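Local structure of beta-N-acetylhexosaminidase (3RCN) at residues V286-T289 with S290-F293; V317-T320 with Q321-S325. The protein probably hydrolyses terminal non-reducing N-acetyl-D-hexosamine residues of N-acetyl-beta-D-hexosaminides, as a glycoside hydrolase of family 20. All coordinates share one frame; numbering follows the deposited sequence.

Contact 1. Residues V286-T289 with S290-F293. With SO4 (sulfate ion), chain C.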
loop_
_atom_site.group_PDB
_atom_site.type_symbol
_atom_site.label_atom_id
_atom_site.label_comp_id
_atom_site.label_asym_id
_atom_site.label_seq_id
_atom_site.Cartn_x
_atom_site.Cartn_y
_atom_site.Cartn_z
ATOM N N VAL A 286 -5.589 21.125 32.800
ATOM C CA VAL A 286 -4.178 21.451 32.959
ATOM C C VAL A 286 -3.780 21.453 34.434
ATOM O O VAL A 286 -4.362 22.161 35.251
ATOM C CB VAL A 286 -3.814 22.794 32.307
ATOM C CG1 VAL A 286 -4.270 22.806 30.863
ATOM C CG2 VAL A 286 -4.446 23.929 33.055
ATOM N N SER A 287 -2.747 20.686 34.751
ATOM C CA SER A 287 -2.425 20.354 36.128
ATOM C C SER A 287 -1.134 19.565 36.132
ATOM O O SER A 287 -0.600 19.222 35.074
ATOM C CB SER A 287 -3.524 19.495 36.745
ATOM O OG SER A 287 -3.563 18.228 36.123
ATOM N N GLU A 288 -0.617 19.305 37.325
ATOM C CA GLU A 288 0.685 18.676 37.441
ATOM C C GLU A 288 0.617 17.273 36.884
ATOM O O GLU A 288 1.569 16.804 36.257
ATOM C CB GLU A 288 1.182 18.660 38.894
ATOM C CG GLU A 288 1.557 20.026 39.446
ATOM C CD GLU A 288 2.546 20.791 38.568
ATOM O OE1 GLU A 288 3.444 20.163 37.956
ATOM O OE2 GLU A 288 2.422 22.035 38.493
ATOM N N THR A 289 -0.510 16.604 37.114
ATOM C CA THR A 289 -0.659 15.233 36.642
ATOM C C THR A 289 -0.706 15.136 35.115
ATOM O O THR A 289 0.022 14.328 34.549
ATOM C CB THR A 289 -1.817 14.477 37.341
ATOM O OG1 THR A 289 -3.037 15.215 37.218
ATOM C CG2 THR A 289 -1.491 14.299 38.814
ATOM N N SER A 290 -1.517 15.973 34.461
ATOM C CA SER A 290 -1.497 16.090 32.996
ATOM C C SER A 290 -0.078 16.336 32.522
ATOM O O SER A 290 0.414 15.658 31.616
ATOM C CB SER A 290 -2.338 17.268 32.511
ATOM O OG SER A 290 -3.599 17.283 33.119
ATOM N N LEU A 291 0.568 17.331 33.131
ATOM C CA LEU A 291 1.935 17.684 32.778
ATOM C C LEU A 291 2.875 16.492 32.860
ATOM O O LEU A 291 3.664 16.263 31.943
ATOM C CB LEU A 291 2.454 18.818 33.669
ATOM C CG LEU A 291 2.397 20.186 33.001
ATOM C CD1 LEU A 291 2.971 21.246 33.907
ATOM C CD2 LEU A 291 3.147 20.127 31.666
ATOM N N GLU A 292 2.797 15.737 33.956
ATOM C CA GLU A 292 3.673 14.588 34.125
ATOM C C GLU A 292 3.377 13.527 33.050
ATOM O O GLU A 292 4.287 12.907 32.486
ATOM C CB GLU A 292 3.531 13.992 35.530
ATOM C CG GLU A 292 4.419 12.769 35.768
ATOM C CD GLU A 292 3.780 11.737 36.694
ATOM O OE1 GLU A 292 2.996 12.143 37.585
ATOM O OE2 GLU A 292 4.060 10.522 36.527
ATOM N N PHE A 293 2.092 13.331 32.775
ATOM C CA PHE A 293 1.666 12.359 31.791
ATOM C C PHE A 293 2.324 12.664 30.454
ATOM O O PHE A 293 2.939 11.796 29.837
ATOM C CB PHE A 293 0.146 12.399 31.656
ATOM C CG PHE A 293 -0.409 11.312 30.793
ATOM C CD1 PHE A 293 -0.531 11.491 29.422
ATOM C CD2 PHE A 293 -0.816 10.108 31.348
ATOM C CE1 PHE A 293 -1.044 10.486 28.620
ATOM C CE2 PHE A 293 -1.332 9.104 30.549
ATOM C CZ PHE A 293 -1.443 9.296 29.183
HETATM S S SO4 C . -2.496 20.847 40.444
HETATM O O1 SO4 C . -2.704 19.441 40.804
HETATM O O2 SO4 C . -1.708 20.933 39.218
HETATM O O3 SO4 C . -3.782 21.511 40.231
HETATM O O4 SO4 C . -1.771 21.512 41.524
#
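The side chain of Phe293 meets Thr289 through CB, 3.5 Å from Thr289 O. CG is anti to the backbone N (chi1 -173°), and the ring is carried away from 286-289. It stacks on the ring of Tyr189 and meets the ring of Tyr257 with the planes at about 55°. The segment runs into the start of helix 288-304 in the catalytic TIM-barrel domain, with Ser287 at the N-cap position. Three i to i+4 backbone bonds start the helix. Leu291 N donates to Ser287 O at 3.0 Å. Glu292 N donates to Glu288 O, and Phe293 N to Thr289 O. Beside the cap, Ser287 OG lies 3.1 Å from Ser290 OG, which is hydrogen-bonded to Glu285 O. Leu291 CB rests 3.4 Å from Ser287 O, and its side chain packs on Trp346, Phe347 and Leu351 of helix 342-357. At the helix start, Glu288 N donates to O2 of a sulfate ion, probably from the crystallisation liquor, at 2.7 Å. Gln327 and Lys331 bind the same ion, and Lys331 also forms a salt bridge with Glu288 OE2.

Contact 2. Residues V317-T320 with Q321-S325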
loop_
_atom_site.group_PDB
_atom_site.type_symbol
_atom_site.label_atom_id
_atom_site.label_comp_id
_atom_site.label_asym_id
_atom_site.label_seq_id
_atom_site.Cartn_x
_atom_site.Cartn_y
_atom_site.Cartn_z
ATOM N N VAL A 317 -8.609 25.715 21.426
ATOM C CA VAL A 317 -9.068 25.372 22.762
ATOM C C VAL A 317 -10.082 26.377 23.308
ATOM O O VAL A 317 -9.717 27.486 23.701
ATOM C CB VAL A 317 -7.899 25.214 23.751
ATOM C CG1 VAL A 317 -8.320 24.329 24.910
ATOM C CG2 VAL A 317 -6.684 24.617 23.050
ATOM N N PRO A 318 -11.359 25.966 23.363
ATOM C CA PRO A 318 -12.470 26.714 23.969
ATOM C C PRO A 318 -12.233 26.850 25.462
ATOM O O PRO A 318 -11.726 25.912 26.067
ATOM C CB PRO A 318 -13.683 25.802 23.728
ATOM C CG PRO A 318 -13.290 24.932 22.580
ATOM C CD PRO A 318 -11.812 24.713 22.736
ATOM N N LEU A 319 -12.588 27.984 26.055
ATOM C CA LEU A 319 -12.245 28.211 27.456
ATOM C C LEU A 319 -13.374 27.802 28.383
ATOM O O LEU A 319 -13.247 27.893 29.604
ATOM C CB LEU A 319 -11.926 29.674 27.691
ATOM C CG LEU A 319 -10.857 30.304 26.810
ATOM C CD1 LEU A 319 -10.842 31.792 27.092
ATOM C CD2 LEU A 319 -9.495 29.690 27.062
ATOM N N THR A 320 -14.476 27.350 27.795
ATOM C CA THR A 320 -15.675 27.058 28.555
ATOM C C THR A 320 -15.394 26.148 29.736
ATOM O O THR A 320 -15.750 26.468 30.864
ATOM C CB THR A 320 -16.725 26.394 27.668
ATOM O OG1 THR A 320 -16.940 27.216 26.516
ATOM C CG2 THR A 320 -18.037 26.201 28.435
ATOM N N GLN A 321 -14.758 25.009 29.470
ATOM C CA GLN A 321 -14.438 24.058 30.522
ATOM C C GLN A 321 -13.598 24.719 31.622
ATOM O O GLN A 321 -13.878 24.569 32.810
ATOM C CB GLN A 321 -13.701 22.859 29.938
ATOM C CG GLN A 321 -13.226 21.822 30.962
ATOM C CD GLN A 321 -12.464 20.662 30.308
ATOM O OE1 GLN A 321 -12.928 20.061 29.325
ATOM N NE2 GLN A 321 -11.283 20.354 30.843
ATOM N N TRP A 322 -12.577 25.459 31.217
ATOM C CA TRP A 322 -11.637 26.034 32.167
ATOM C C TRP A 322 -12.280 27.126 33.013
ATOM O O TRP A 322 -11.999 27.242 34.198
ATOM C CB TRP A 322 -10.419 26.588 31.444
ATOM C CG TRP A 322 -9.478 25.551 30.943
ATOM C CD1 TRP A 322 -9.487 24.216 31.234
ATOM C CD2 TRP A 322 -8.375 25.766 30.056
ATOM N NE1 TRP A 322 -8.448 23.589 30.579
ATOM C CE2 TRP A 322 -7.751 24.522 29.854
ATOM C CE3 TRP A 322 -7.840 26.900 29.427
ATOM C CZ2 TRP A 322 -6.628 24.378 29.046
ATOM C CZ3 TRP A 322 -6.728 26.756 28.625
ATOM C CH2 TRP A 322 -6.135 25.505 28.439
ATOM N N GLN A 323 -13.147 27.918 32.398
ATOM C CA GLN A 323 -13.838 28.980 33.104
ATOM C C GLN A 323 -14.778 28.427 34.172
ATOM O O GLN A 323 -15.019 29.074 35.196
ATOM C CB GLN A 323 -14.616 29.849 32.122
ATOM C CG GLN A 323 -13.736 30.696 31.239
ATOM C CD GLN A 323 -14.517 31.326 30.111
ATOM O OE1 GLN A 323 -15.716 31.084 29.967
ATOM N NE2 GLN A 323 -13.846 32.137 29.302
ATOM N N ALA A 324 -15.312 27.235 33.933
ATOM C CA ALA A 324 -16.251 26.635 34.866
ATOM C C ALA A 324 -15.557 25.696 35.851
ATOM O O ALA A 324 -16.204 25.057 36.677
ATOM C CB ALA A 324 -17.358 25.891 34.098
ATOM N N SER A 325 -14.237 25.599 35.752
ATOM C CA SER A 325 -13.489 24.602 36.513
ATOM C C SER A 325 -12.915 25.140 37.828
ATOM O O SER A 325 -12.017 25.981 37.816
ATOM C CB SER A 325 -12.353 24.072 35.645
ATOM O OG SER A 325 -11.589 23.110 36.337
HETATM O O HOH W 1 -14.063 24.204 26.816
#
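The extended side chain of Gln323 reaches back toward Leu319 across the single turn of helix 320-323. This short helix sits in the loop that follows strand 309-313 of the family 20 TIM barrel, soon after Glu316, the predicted proton donor. From the base outward, the Gln323 chain runs past the Leu319 carbonyl and on to the leucine side chain. CB is 3.5 Å from Leu319 O. CG stands beside its own backbone N (chi1 -70°) and comes closer to the same oxygen, at 3.3 Å. CD then passes from that oxygen toward Leu319 CB. At the tip, OE1 stays nearest Leu319 O, while NE2 lies 3.5 Å from Leu319 CB and 3.7 Å from Leu319 CD1. The amide end thus lies against the aliphatic part of the leucine. The side chain also lies close to a sulfate distinct from the one at Glu288, probably also from the crystallisation liquor.

The same pair shares a backbone bond. Gln323 N donates to Leu319 O at 2.8 Å, with an angle of 162° at the hydrogen, and it approaches nearly along the C=O axis. Ala324 N makes the next bond of the turn, to Thr320 O.

Leu319 sends its other methyl to the indole. Its CD2 meets Trp322 CE3 at 4.0 Å, and the two side chains cross obliquely. Val317 CG1 adds a looser apolar contact at the far end of the indole, 4.3 Å from Trp322 CH2. The ring is buried, and NE1 is satisfied by Leu284 O. His344 of helix 342-357 touches both Val317 and Trp322. The extended Gln321 side chain reaches Val283, where NE2 donates to the carbonyl O. A water accepts a hydrogen bond from Gln321 N at 2.9 Å and donates a weak one to Pro318 O.

Contacts 1 and 2 belong to the same catalytic domain, with centres about 17 Å apart. Contact 1 is largely buried and opens a long helix, while contact 2 is a surface turn with one buried residue, Trp322. The two meet directly where Val286 CG1 packs 3.4 Å from Trp322 CZ2. Helix 342-357 is a common neighbour, taking Val286 and Leu291 from contact 1 and Val317 and Trp322 from contact 2. Both have backbone helix bonds. Contact 1 adds a serine at the N-cap position, a sulfate bound at the helix start and a salt bridge. Contact 2 adds apolar contacts to the indole and a water bridge, one of whose bonds is weak.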